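Local coordinates for protein Esterase/lipase (Uncultured bacterium, PDB 3K6K) that probably hydrolyses carboxylic ester bonds as a bacterial homologue of hormone-sensitive lipase, with the alpha/beta hydrolase fold, at residues Q40-M45 / Y119-E124; T63-V68 / Y138-K143; N125-A130 / P228-V233; V282-G287 / D294-E299. All blocks are in the same frame, centred on the assembly; numbering follows the deposited sequence.

Contact 1. Residues Q40-M45 / Y119-E124; sequences QKRAGM and YRLAPE
Arg42, on helix 38-49, and Leu121, in the loop after strand 113-117, mark the closest approach of the two backbones, but their CA atoms stay 10.9 Å apart, so one long side chain has to span the distance. Arg42 does this with its chain extended from CG to NE, which carries the guanidinium out to the loop. There it grips the Glu124 carboxylate end-on through two nitrogens. In this salt bridge Arg42 NH1 gives Glu124 OE2 a nearly straight hydrogen bond (2.8 Å, 171° at the hydrogen), and Arg42 NH2 bonds to Glu124 OE1 at 2.8 Å along a more bent path. The two flat groups are not coplanar: their planes stand 41° apart, and both carboxylate oxygens are met from above their own plane. Leu121 CD1 lies 3.6 Å above one guanidinium face, displaced to its rim, while Ala122 O comes to 3.0 Å from NH2 of Arg42 near the edge. Arg42 NE donates to Ile92 O, so a further bond limits rotation of the group. The Ala122-Pro123 peptide is cis. Ala122 bonds through its backbone with Tyr91, and the Tyr119 hydroxyl is hydrogen-bonded to His87 O, which ties this YRLAPE loop to the HGGG segment, the probable oxyanion-hole motif of the hormone-sensitive lipase family.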
loop_
_atom_site.group_PDB
_atom_site.type_symbol
_atom_site.label_atom_id
_atom_site.label_comp_id
_atom_site.label_asym_id
_atom_site.label_seq_id
_atom_site.Cartn_x
_atom_site.Cartn_y
_atom_site.Cartn_z
ATOM N N GLN A 40 -10.361 35.501 -1.313
ATOM C CA GLN A 40 -11.658 35.091 -1.874
ATOM C C GLN A 40 -11.723 33.563 -2.027
ATOM O O GLN A 40 -12.756 32.948 -1.797
ATOM C CB GLN A 40 -11.874 35.739 -3.232
ATOM C CG GLN A 40 -12.845 36.882 -3.239
ATOM C CD GLN A 40 -12.818 37.585 -4.585
ATOM O OE1 GLN A 40 -12.221 38.654 -4.711
ATOM N NE2 GLN A 40 -13.434 36.972 -5.612
ATOM N N LYS A 41 -10.610 32.966 -2.405
ATOM C CA LYS A 41 -10.559 31.530 -2.559
ATOM C C LYS A 41 -10.873 30.891 -1.181
ATOM O O LYS A 41 -11.704 29.992 -1.064
ATOM C CB LYS A 41 -9.192 31.152 -3.122
ATOM C CG LYS A 41 -9.075 29.807 -3.833
ATOM C CD LYS A 41 -7.703 29.667 -4.663
ATOM C CE LYS A 41 -7.678 30.459 -6.031
ATOM N NZ LYS A 41 -6.591 30.047 -6.991
ATOM N N ARG A 42 -10.268 31.441 -0.142
ATOM C CA ARG A 42 -10.476 31.000 1.211
ATOM C C ARG A 42 -11.912 31.211 1.667
ATOM O O ARG A 42 -12.529 30.255 2.175
ATOM C CB ARG A 42 -9.505 31.685 2.162
ATOM C CG ARG A 42 -7.995 31.424 1.845
ATOM C CD ARG A 42 -7.252 31.864 3.098
ATOM N NE ARG A 42 -5.818 31.705 3.006
ATOM C CZ ARG A 42 -4.926 32.412 3.724
ATOM N NH1 ARG A 42 -5.312 33.381 4.564
ATOM N NH2 ARG A 42 -3.629 32.181 3.575
ATOM N N ALA A 43 -12.426 32.435 1.449
ATOM C CA ALA A 43 -13.813 32.789 1.754
ATOM C C ALA A 43 -14.812 31.890 1.032
ATOM O O ALA A 43 -15.794 31.486 1.636
ATOM C CB ALA A 43 -14.115 34.272 1.476
ATOM N N GLY A 44 -14.513 31.549 -0.228
ATOM C CA GLY A 44 -15.343 30.679 -1.077
ATOM C C GLY A 44 -15.228 29.170 -0.850
ATOM O O GLY A 44 -16.185 28.433 -1.037
ATOM N N MET A 45 -14.055 28.696 -0.450
ATOM C CA MET A 45 -13.962 27.376 0.121
ATOM C C MET A 45 -14.825 27.308 1.382
ATOM O O MET A 45 -15.545 26.342 1.589
ATOM C CB MET A 45 -12.522 27.073 0.437
ATOM C CG MET A 45 -12.181 25.609 0.525
ATOM S SD MET A 45 -10.394 25.382 0.837
ATOM C CE MET A 45 -9.745 26.601 -0.373
ATOM N N TYR A 119 -3.859 25.270 12.416
ATOM C CA TYR A 119 -2.454 25.667 12.233
ATOM C C TYR A 119 -2.385 26.855 11.315
ATOM O O TYR A 119 -3.291 27.086 10.569
ATOM C CB TYR A 119 -1.583 24.523 11.673
ATOM C CG TYR A 119 -1.947 24.085 10.288
ATOM C CD1 TYR A 119 -1.398 24.721 9.176
ATOM C CD2 TYR A 119 -2.807 23.021 10.080
ATOM C CE1 TYR A 119 -1.748 24.315 7.897
ATOM C CE2 TYR A 119 -3.177 22.596 8.774
ATOM C CZ TYR A 119 -2.652 23.262 7.721
ATOM O OH TYR A 119 -2.976 22.854 6.466
ATOM N N ARG A 120 -1.281 27.593 11.383
ATOM C CA ARG A 120 -1.068 28.803 10.614
ATOM C C ARG A 120 -0.797 28.537 9.168
ATOM O O ARG A 120 0.041 27.689 8.816
ATOM C CB ARG A 120 0.105 29.627 11.191
ATOM C CG ARG A 120 -0.330 30.766 12.106
ATOM C CD ARG A 120 0.645 31.152 13.196
ATOM N NE ARG A 120 2.012 30.686 12.985
ATOM C CZ ARG A 120 2.754 30.194 13.973
ATOM N NH1 ARG A 120 2.207 30.087 15.171
ATOM N NH2 ARG A 120 4.001 29.781 13.780
ATOM N N LEU A 121 -1.441 29.351 8.338
ATOM C CA LEU A 121 -1.298 29.300 6.876
ATOM C C LEU A 121 -0.290 30.239 6.272
ATOM O O LEU A 121 0.078 31.206 6.886
ATOM C CB LEU A 121 -2.639 29.641 6.239
ATOM C CG LEU A 121 -3.642 28.513 6.300
ATOM C CD1 LEU A 121 -4.857 29.000 5.528
ATOM C CD2 LEU A 121 -2.998 27.198 5.682
ATOM N N ALA A 122 0.093 29.976 5.028
ATOM C CA ALA A 122 0.947 30.840 4.248
ATOM C C ALA A 122 0.090 31.496 3.147
ATOM O O ALA A 122 -0.987 30.987 2.842
ATOM C CB ALA A 122 2.053 30.029 3.642
ATOM N N PRO A 123 0.544 32.627 2.543
ATOM C CA PRO A 123 1.817 33.288 2.728
ATOM C C PRO A 123 1.907 34.188 3.966
ATOM O O PRO A 123 2.992 34.686 4.267
ATOM C CB PRO A 123 1.956 34.098 1.449
ATOM C CG PRO A 123 0.592 34.568 1.206
ATOM C CD PRO A 123 -0.310 33.397 1.617
ATOM N N GLU A 124 0.827 34.383 4.727
ATOM C CA GLU A 124 1.026 35.205 5.917
ATOM C C GLU A 124 2.229 34.611 6.644
ATOM O O GLU A 124 3.299 35.218 6.652
ATOM C CB GLU A 124 -0.207 35.415 6.803
ATOM C CG GLU A 124 -1.275 34.337 6.767
ATOM C CD GLU A 124 -2.200 34.464 5.570
ATOM O OE1 GLU A 124 -1.777 34.111 4.440
ATOM O OE2 GLU A 124 -3.339 34.917 5.775
#

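Contact 2. Residues T63-V68 / Y138-K143; sequences TDLGGV and YRALLK
Leu65, Gly66, Ala140 and Leu141 make this contact almost wholly by apolar packing. Leu65 turns CG to lie beside its backbone N (chi1 -86°), and its CD2 branch then rests against Leu141, 3.9 Å from Leu141 CB, the two side chains meeting at a slant. The same methyl also nears the helix at Ala140, with 4.3 Å between Leu65 CD2 and Ala140 CB.

Close backbone approach is the second element. Ala140 CB presses on the turn 3.3 Å from Gly66 N, and the CA atoms of Gly66 and Ala140 are only 5.1 Å apart. A side chain at Gly66 would point toward the helix and bring its CB tight against Ala140 CB, and the positive phi of 54° also suits glycine.

Hydrogen bonds within 63-68 shape the surface that the helix meets. Leu65 to Val68 form a type I' turn, with Leu65 N bonded to Val68 O at 2.9 Å and Val68 N to Leu65 O at 3.1 Å. Asp64 OD2 accepts from Gly67 N at 2.9 Å, an Asx motif across the loop.

The turn joins antiparallel strands 59-65 and 68-74 as a tight hairpin at the margin of the sheet. Helix 129-145 lies against it, and Leu65 and Leu141 both continue inward onto Leu84 of strand 82-86 and Trp115 of strand 113-117.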
loop_
_atom_site.group_PDB
_atom_site.type_symbol
_atom_site.label_atom_id
_atom_site.label_comp_id
_atom_site.label_asym_id
_atom_site.label_seq_id
_atom_site.Cartn_x
_atom_site.Cartn_y
_atom_site.Cartn_z
ATOM N N THR A 63 -11.781 25.450 20.890
ATOM C CA THR A 63 -10.787 25.476 21.967
ATOM C C THR A 63 -9.372 25.776 21.455
ATOM O O THR A 63 -9.221 26.390 20.385
ATOM C CB THR A 63 -10.899 24.237 22.931
ATOM O OG1 THR A 63 -9.859 24.308 23.902
ATOM C CG2 THR A 63 -10.779 22.897 22.199
ATOM N N ASP A 64 -8.359 25.423 22.250
ATOM C CA ASP A 64 -6.958 25.517 21.827
ATOM C C ASP A 64 -6.130 24.303 22.318
ATOM O O ASP A 64 -6.503 23.605 23.297
ATOM C CB ASP A 64 -6.312 26.822 22.311
ATOM C CG ASP A 64 -5.816 26.729 23.765
ATOM O OD1 ASP A 64 -6.684 26.870 24.651
ATOM O OD2 ASP A 64 -4.584 26.508 24.017
ATOM N N LEU A 65 -5.024 24.043 21.637
ATOM C CA LEU A 65 -4.063 23.085 22.138
ATOM C C LEU A 65 -2.773 23.822 22.105
ATOM O O LEU A 65 -2.293 24.161 21.002
ATOM C CB LEU A 65 -3.955 21.830 21.267
ATOM C CG LEU A 65 -4.945 20.715 21.547
ATOM C CD1 LEU A 65 -5.039 19.759 20.306
ATOM C CD2 LEU A 65 -4.605 19.936 22.827
ATOM N N GLY A 66 -2.234 24.108 23.298
ATOM C CA GLY A 66 -0.979 24.844 23.402
ATOM C C GLY A 66 -0.937 26.185 22.667
ATOM O O GLY A 66 0.090 26.566 22.093
ATOM N N GLY A 67 -2.066 26.900 22.690
ATOM C CA GLY A 67 -2.095 28.254 22.114
ATOM C C GLY A 67 -2.571 28.290 20.676
ATOM O O GLY A 67 -2.816 29.382 20.121
ATOM N N VAL A 68 -2.733 27.107 20.072
ATOM C CA VAL A 68 -3.178 26.993 18.677
ATOM C C VAL A 68 -4.676 26.690 18.657
ATOM O O VAL A 68 -5.127 25.750 19.317
ATOM C CB VAL A 68 -2.450 25.874 17.971
ATOM C CG1 VAL A 68 -2.752 25.928 16.470
ATOM C CG2 VAL A 68 -0.961 25.894 18.320
ATOM N N TYR A 138 0.620 18.916 19.546
ATOM C CA TYR A 138 0.906 17.554 19.964
ATOM C C TYR A 138 1.437 17.522 21.394
ATOM O O TYR A 138 0.914 16.806 22.244
ATOM C CB TYR A 138 1.912 16.915 18.999
ATOM C CG TYR A 138 2.253 15.503 19.369
ATOM C CD1 TYR A 138 3.580 15.108 19.513
ATOM C CD2 TYR A 138 1.251 14.561 19.586
ATOM C CE1 TYR A 138 3.899 13.813 19.802
ATOM C CE2 TYR A 138 1.551 13.260 19.934
ATOM C CZ TYR A 138 2.877 12.891 20.045
ATOM O OH TYR A 138 3.188 11.601 20.350
ATOM N N ARG A 139 2.461 18.320 21.652
ATOM C CA ARG A 139 3.043 18.445 23.000
ATOM C C ARG A 139 1.907 18.689 24.004
ATOM O O ARG A 139 1.738 17.947 25.003
ATOM C CB ARG A 139 4.062 19.584 23.010
ATOM C CG ARG A 139 5.009 19.666 24.212
ATOM C CD ARG A 139 6.100 20.756 23.920
ATOM N NE ARG A 139 7.453 20.334 24.327
ATOM C CZ ARG A 139 8.538 20.237 23.528
ATOM N NH1 ARG A 139 8.509 20.522 22.213
ATOM N NH2 ARG A 139 9.690 19.850 24.071
ATOM N N ALA A 140 1.059 19.657 23.679
ATOM C CA ALA A 140 -0.052 19.977 24.546
ATOM C C ALA A 140 -1.031 18.851 24.640
ATOM O O ALA A 140 -1.650 18.640 25.683
ATOM C CB ALA A 140 -0.734 21.245 24.073
ATOM N N LEU A 141 -1.197 18.114 23.552
ATOM C CA LEU A 141 -2.153 17.014 23.565
ATOM C C LEU A 141 -1.627 15.789 24.386
ATOM O O LEU A 141 -2.402 15.031 24.991
ATOM C CB LEU A 141 -2.543 16.695 22.088
ATOM C CG LEU A 141 -3.400 15.517 21.629
ATOM C CD1 LEU A 141 -4.832 15.498 22.207
ATOM C CD2 LEU A 141 -3.408 15.553 20.087
ATOM N N LEU A 142 -0.310 15.601 24.390
ATOM C CA LEU A 142 0.315 14.557 25.226
ATOM C C LEU A 142 -0.122 14.655 26.699
ATOM O O LEU A 142 -0.548 13.648 27.287
ATOM C CB LEU A 142 1.836 14.586 25.090
ATOM C CG LEU A 142 2.380 13.984 23.792
ATOM C CD1 LEU A 142 3.814 14.369 23.541
ATOM C CD2 LEU A 142 2.269 12.496 23.842
ATOM N N LYS A 143 -0.068 15.868 27.267
ATOM C CA LYS A 143 -0.633 16.175 28.645
ATOM C C LYS A 143 -2.144 15.956 28.797
ATOM O O LYS A 143 -2.543 15.392 29.813
ATOM C CB LYS A 143 -0.296 17.592 29.160
ATOM C CG LYS A 143 1.069 18.160 28.697
ATOM C CD LYS A 143 1.530 19.333 29.557
ATOM C CE LYS A 143 2.968 19.755 29.185
ATOM N NZ LYS A 143 3.541 20.765 30.135
#

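Contact 3. Residues N125-A130 / P228-V233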
loop_
_atom_site.group_PDB
_atom_site.type_symbol
_atom_site.label_atom_id
_atom_site.label_comp_id
_atom_site.label_asym_id
_atom_site.label_seq_id
_atom_site.Cartn_x
_atom_site.Cartn_y
_atom_site.Cartn_z
ATOM N N ASN A 125 2.086 33.370 7.099
ATOM C CA ASN A 125 3.111 32.685 7.818
ATOM C C ASN A 125 3.660 31.488 7.031
ATOM O O ASN A 125 3.012 30.442 6.999
ATOM C CB ASN A 125 2.535 32.241 9.148
ATOM C CG ASN A 125 1.691 33.333 9.832
ATOM O OD1 ASN A 125 0.491 33.486 9.549
ATOM N ND2 ASN A 125 2.300 34.048 10.762
ATOM N N PRO A 126 4.847 31.621 6.398
ATOM C CA PRO A 126 5.494 30.552 5.619
ATOM C C PRO A 126 6.172 29.436 6.458
ATOM O O PRO A 126 6.189 29.488 7.691
ATOM C CB PRO A 126 6.582 31.298 4.824
ATOM C CG PRO A 126 6.372 32.764 5.120
ATOM C CD PRO A 126 5.686 32.823 6.435
ATOM N N PHE A 127 6.712 28.414 5.781
ATOM C CA PHE A 127 7.509 27.413 6.480
ATOM C C PHE A 127 8.541 28.136 7.354
ATOM O O PHE A 127 9.251 29.006 6.837
ATOM C CB PHE A 127 8.243 26.501 5.499
ATOM C CG PHE A 127 9.232 25.599 6.173
ATOM C CD1 PHE A 127 8.806 24.450 6.827
ATOM C CD2 PHE A 127 10.573 25.918 6.193
ATOM C CE1 PHE A 127 9.719 23.626 7.482
ATOM C CE2 PHE A 127 11.472 25.113 6.836
ATOM C CZ PHE A 127 11.055 23.966 7.476
ATOM N N PRO A 128 8.698 27.732 8.636
ATOM C CA PRO A 128 8.144 26.551 9.370
ATOM C C PRO A 128 6.900 26.723 10.252
ATOM O O PRO A 128 6.670 25.882 11.158
ATOM C CB PRO A 128 9.274 26.191 10.329
ATOM C CG PRO A 128 9.865 27.602 10.696
ATOM C CD PRO A 128 9.846 28.329 9.349
ATOM N N ALA A 129 6.116 27.770 10.007
ATOM C CA ALA A 129 5.083 28.112 10.977
ATOM C C ALA A 129 4.119 26.955 11.323
ATOM O O ALA A 129 3.957 26.594 12.507
ATOM C CB ALA A 129 4.321 29.366 10.548
ATOM N N ALA A 130 3.487 26.391 10.295
ATOM C CA ALA A 130 2.497 25.298 10.465
ATOM C C ALA A 130 3.086 24.070 11.172
ATOM O O ALA A 130 2.422 23.457 12.041
ATOM C CB ALA A 130 1.899 24.896 9.078
ATOM N N PRO A 228 13.710 18.122 4.550
ATOM C CA PRO A 228 12.948 16.982 5.051
ATOM C C PRO A 228 11.632 17.400 5.677
ATOM O O PRO A 228 10.670 16.709 5.500
ATOM C CB PRO A 228 13.878 16.383 6.106
ATOM C CG PRO A 228 15.197 16.667 5.562
ATOM C CD PRO A 228 15.120 18.047 4.968
ATOM N N LEU A 229 11.577 18.543 6.354
ATOM C CA LEU A 229 10.352 18.986 7.070
ATOM C C LEU A 229 9.311 19.662 6.172
ATOM O O LEU A 229 8.171 19.919 6.594
ATOM C CB LEU A 229 10.719 19.936 8.220
ATOM C CG LEU A 229 10.951 19.323 9.596
ATOM C CD1 LEU A 229 11.716 18.027 9.497
ATOM C CD2 LEU A 229 11.716 20.321 10.407
ATOM N N ILE A 230 9.710 19.940 4.937
ATOM C CA ILE A 230 8.826 20.426 3.888
ATOM C C ILE A 230 8.344 19.245 2.998
ATOM O O ILE A 230 7.151 19.041 2.785
ATOM C CB ILE A 230 9.594 21.492 3.003
ATOM C CG1 ILE A 230 10.016 22.709 3.826
ATOM C CG2 ILE A 230 8.766 21.968 1.791
ATOM C CD1 ILE A 230 10.670 23.809 2.993
ATOM N N SER A 231 9.295 18.513 2.433
ATOM C CA SER A 231 9.036 17.333 1.588
ATOM C C SER A 231 9.523 16.011 2.255
ATOM O O SER A 231 10.612 15.448 1.912
ATOM C CB SER A 231 9.632 17.505 0.195
ATOM O OG SER A 231 9.126 18.669 -0.482
ATOM N N PRO A 232 8.701 15.478 3.186
ATOM C CA PRO A 232 9.146 14.353 4.005
ATOM C C PRO A 232 9.601 13.148 3.182
ATOM O O PRO A 232 10.349 12.304 3.660
ATOM C CB PRO A 232 7.896 14.078 4.860
ATOM C CG PRO A 232 7.254 15.432 5.023
ATOM C CD PRO A 232 7.347 15.918 3.597
ATOM N N VAL A 233 9.195 13.085 1.927
ATOM C CA VAL A 233 9.747 12.104 1.027
ATOM C C VAL A 233 11.316 12.059 1.058
ATOM O O VAL A 233 11.925 10.999 0.912
ATOM C CB VAL A 233 9.105 12.287 -0.363
ATOM C CG1 VAL A 233 9.999 11.922 -1.429
ATOM C CG2 VAL A 233 7.817 11.468 -0.455
#
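Phe127 presents a ring face to Ile230, and that orientation defines the contact. Ile230 CG1 sits 3.6 Å from the centroid of the Phe127 ring and only 10° off its normal, a CH-pi interaction centred on the face. The terminal methyl carries on across the ring, with Ile230 CD1 3.8 Å from Phe127 CD2. Leu229 arrives differently: its side chain crosses that of Phe127 at about a right angle, and its CB comes in obliquely, 3.9 Å from CE1 of Phe127. The opposite face is covered from within the same segment by Pro128, whose CB lies 3.8 Å above the centre of the Phe127 ring. The peptide between the two residues is cis, and Phe127 carries CG anti to its N (chi1 171°), a combination that folds the proline over the ring while sending the aromatic outward to the 228-233 loop. Putting an alanine here removes the ring, and would probably open a gap between Ile230 and Pro128 and leave Leu229 CB without its aromatic neighbour. Pro128 takes the N-cap position of helix 129-145, so this aromatic-proline pair marks the start of a helix flanking the central sheet of the alpha/beta hydrolase fold, joined here to the loop that leads to strand 243-248.

Contact 4. Residues V282-G287 / D294-E299; sequences VFQMYG and DISIKE
Asp294, Ser296 and Ile297 present the inner side of helix 291-305, the C-terminal helix of the alpha/beta hydrolase fold, to the 3-10 turn 283-285 and to Gly287 just beyond it. That turn follows shortly after His281, the probable histidine of a Ser-His-Glu triad. Asp294 comes first: its CB is directed away from the loop, but the carboxylate curls back until OD2 lies 3.2 Å from Gly287 CA. A CB on Gly287 would point toward the helix and collide with this oxygen, so glycine fits here with Asp294 in this rotamer. Two residues further on, Ser296 meets two partners. Ser296 CB packs obliquely against the Phe283 ring, 3.5 Å from Phe283 CZ, while Ser296 OG accepts a weak bond from Gln284 NE2 (3.3 Å, 150° at the hydrogen). The stronger partner of OG is His246 ND1, on strand 243-248. The Gln284 chain bends at chi2 (74°), which lays its amide over the Phe283 ring with CD 3.8 Å above the centre. An alanine at Gln284 lacks that amide, and the loss is likely to uncover this ring face and cost Ser296 OG its weak donor, leaving its bond to His246. Ile297 completes the contact, its end swung toward the loop: Ile297 CD1 packs 3.7 Å from Gln284 CB and 3.3 Å from Gln284 O.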
loop_
_atom_site.group_PDB
_atom_site.type_symbol
_atom_site.label_atom_id
_atom_site.label_comp_id
_atom_site.label_asym_id
_atom_site.label_seq_id
_atom_site.Cartn_x
_atom_site.Cartn_y
_atom_site.Cartn_z
ATOM N N VAL A 282 -8.386 13.529 -2.036
ATOM C CA VAL A 282 -9.107 13.515 -0.762
ATOM C C VAL A 282 -10.616 13.180 -0.930
ATOM O O VAL A 282 -11.499 13.881 -0.459
ATOM C CB VAL A 282 -8.896 14.808 0.108
ATOM C CG1 VAL A 282 -9.385 14.519 1.523
ATOM C CG2 VAL A 282 -7.375 15.280 0.180
ATOM N N PHE A 283 -10.896 12.053 -1.552
ATOM C CA PHE A 283 -12.262 11.699 -1.888
ATOM C C PHE A 283 -13.161 11.507 -0.696
ATOM O O PHE A 283 -14.401 11.530 -0.877
ATOM C CB PHE A 283 -12.290 10.442 -2.768
ATOM C CG PHE A 283 -11.856 9.156 -2.058
ATOM C CD1 PHE A 283 -12.807 8.308 -1.504
ATOM C CD2 PHE A 283 -10.528 8.782 -2.014
ATOM C CE1 PHE A 283 -12.418 7.138 -0.877
ATOM C CE2 PHE A 283 -10.129 7.614 -1.431
ATOM C CZ PHE A 283 -11.066 6.799 -0.826
ATOM N N GLN A 284 -12.559 11.322 0.493
ATOM C CA GLN A 284 -13.299 11.089 1.705
ATOM C C GLN A 284 -14.177 12.319 2.047
ATOM O O GLN A 284 -14.992 12.239 2.969
ATOM C CB GLN A 284 -12.370 10.682 2.918
ATOM C CG GLN A 284 -11.437 9.437 2.730
ATOM C CD GLN A 284 -10.207 9.722 1.790
ATOM O OE1 GLN A 284 -10.075 10.829 1.209
ATOM N NE2 GLN A 284 -9.329 8.733 1.654
ATOM N N MET A 285 -13.952 13.451 1.365
ATOM C CA MET A 285 -14.843 14.601 1.472
ATOM C C MET A 285 -16.252 14.397 0.855
ATOM O O MET A 285 -17.213 15.149 1.186
ATOM C CB MET A 285 -14.220 15.887 0.875
ATOM C CG MET A 285 -12.816 16.154 1.317
ATOM S SD MET A 285 -12.495 17.089 2.828
ATOM C CE MET A 285 -12.679 18.782 2.279
ATOM N N TYR A 286 -16.381 13.403 -0.021
ATOM C CA TYR A 286 -17.539 13.331 -0.890
ATOM C C TYR A 286 -18.482 12.138 -0.645
ATOM O O TYR A 286 -19.186 11.696 -1.565
ATOM C CB TYR A 286 -17.092 13.449 -2.357
ATOM C CG TYR A 286 -16.089 14.619 -2.545
ATOM C CD1 TYR A 286 -14.770 14.397 -2.935
ATOM C CD2 TYR A 286 -16.482 15.939 -2.336
ATOM C CE1 TYR A 286 -13.867 15.471 -3.069
ATOM C CE2 TYR A 286 -15.615 17.009 -2.497
ATOM C CZ TYR A 286 -14.314 16.784 -2.856
ATOM O OH TYR A 286 -13.462 17.854 -2.945
ATOM N N GLY A 287 -18.526 11.646 0.593
ATOM C CA GLY A 287 -19.489 10.606 0.988
ATOM C C GLY A 287 -20.852 10.939 0.433
ATOM O O GLY A 287 -21.542 10.075 -0.090
ATOM N N ASP A 294 -17.465 6.763 2.012
ATOM C CA ASP A 294 -17.965 6.178 3.265
ATOM C C ASP A 294 -17.161 4.958 3.621
ATOM O O ASP A 294 -16.872 4.808 4.773
ATOM C CB ASP A 294 -19.447 5.751 3.241
ATOM C CG ASP A 294 -20.347 6.758 2.569
ATOM O OD1 ASP A 294 -21.294 6.250 1.870
ATOM O OD2 ASP A 294 -20.107 8.018 2.731
ATOM N N ILE A 295 -16.799 4.124 2.637
ATOM C CA ILE A 295 -16.040 2.900 2.881
ATOM C C ILE A 295 -14.623 3.224 3.385
ATOM O O ILE A 295 -14.105 2.561 4.285
ATOM C CB ILE A 295 -15.946 1.992 1.611
ATOM C CG1 ILE A 295 -17.304 1.788 0.945
ATOM C CG2 ILE A 295 -15.382 0.570 1.926
ATOM C CD1 ILE A 295 -17.176 0.986 -0.487
ATOM N N SER A 296 -13.961 4.211 2.778
ATOM C CA SER A 296 -12.608 4.530 3.202
ATOM C C SER A 296 -12.583 5.031 4.692
ATOM O O SER A 296 -11.738 4.648 5.502
ATOM C CB SER A 296 -12.027 5.582 2.291
ATOM O OG SER A 296 -10.939 6.153 2.958
ATOM N N ILE A 297 -13.508 5.919 5.010
ATOM C CA ILE A 297 -13.726 6.364 6.352
ATOM C C ILE A 297 -13.955 5.182 7.311
ATOM O O ILE A 297 -13.392 5.129 8.411
ATOM C CB ILE A 297 -14.809 7.480 6.332
ATOM C CG1 ILE A 297 -14.129 8.802 5.771
ATOM C CG2 ILE A 297 -15.305 7.785 7.688
ATOM C CD1 ILE A 297 -15.124 9.851 5.270
ATOM N N LYS A 298 -14.736 4.210 6.877
ATOM C CA LYS A 298 -15.068 3.091 7.710
ATOM C C LYS A 298 -13.782 2.340 8.026
ATOM O O LYS A 298 -13.512 2.068 9.201
ATOM C CB LYS A 298 -16.074 2.180 6.999
ATOM C CG LYS A 298 -16.912 1.263 7.945
ATOM C CD LYS A 298 -18.236 1.964 8.496
ATOM C CE LYS A 298 -19.492 1.796 7.601
ATOM N NZ LYS A 298 -19.585 2.752 6.434
ATOM N N GLU A 299 -12.984 2.054 6.992
ATOM C CA GLU A 299 -11.739 1.332 7.167
ATOM C C GLU A 299 -10.695 2.075 8.011
ATOM O O GLU A 299 -10.017 1.436 8.846
ATOM C CB GLU A 299 -11.135 0.939 5.822
ATOM C CG GLU A 299 -11.984 -0.021 5.088
ATOM C CD GLU A 299 -11.433 -0.426 3.737
ATOM O OE1 GLU A 299 -12.143 -1.223 3.087
ATOM O OE2 GLU A 299 -10.324 0.023 3.333
#

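Contact 4 is the buried member of the set and contact 1 the surface one; contacts 2 and 3 are partly buried. Chemistry follows place: the surface contact is bridged by a charged pair, the sheet margin and helix start by methyl groups and one aromatic ring, and the interior by mixed packing with a weak polar bond. Contacts 2 and 3 share helix 129-145, seized at its body in one and at its N-terminal end in the other, their nearest atoms about 7 Å apart. Contact 1 touches both, through Tyr119 and Arg120. Contacts 3 and 4 lie on opposite sides of the chain's centre, with about 27 Å between their own centres.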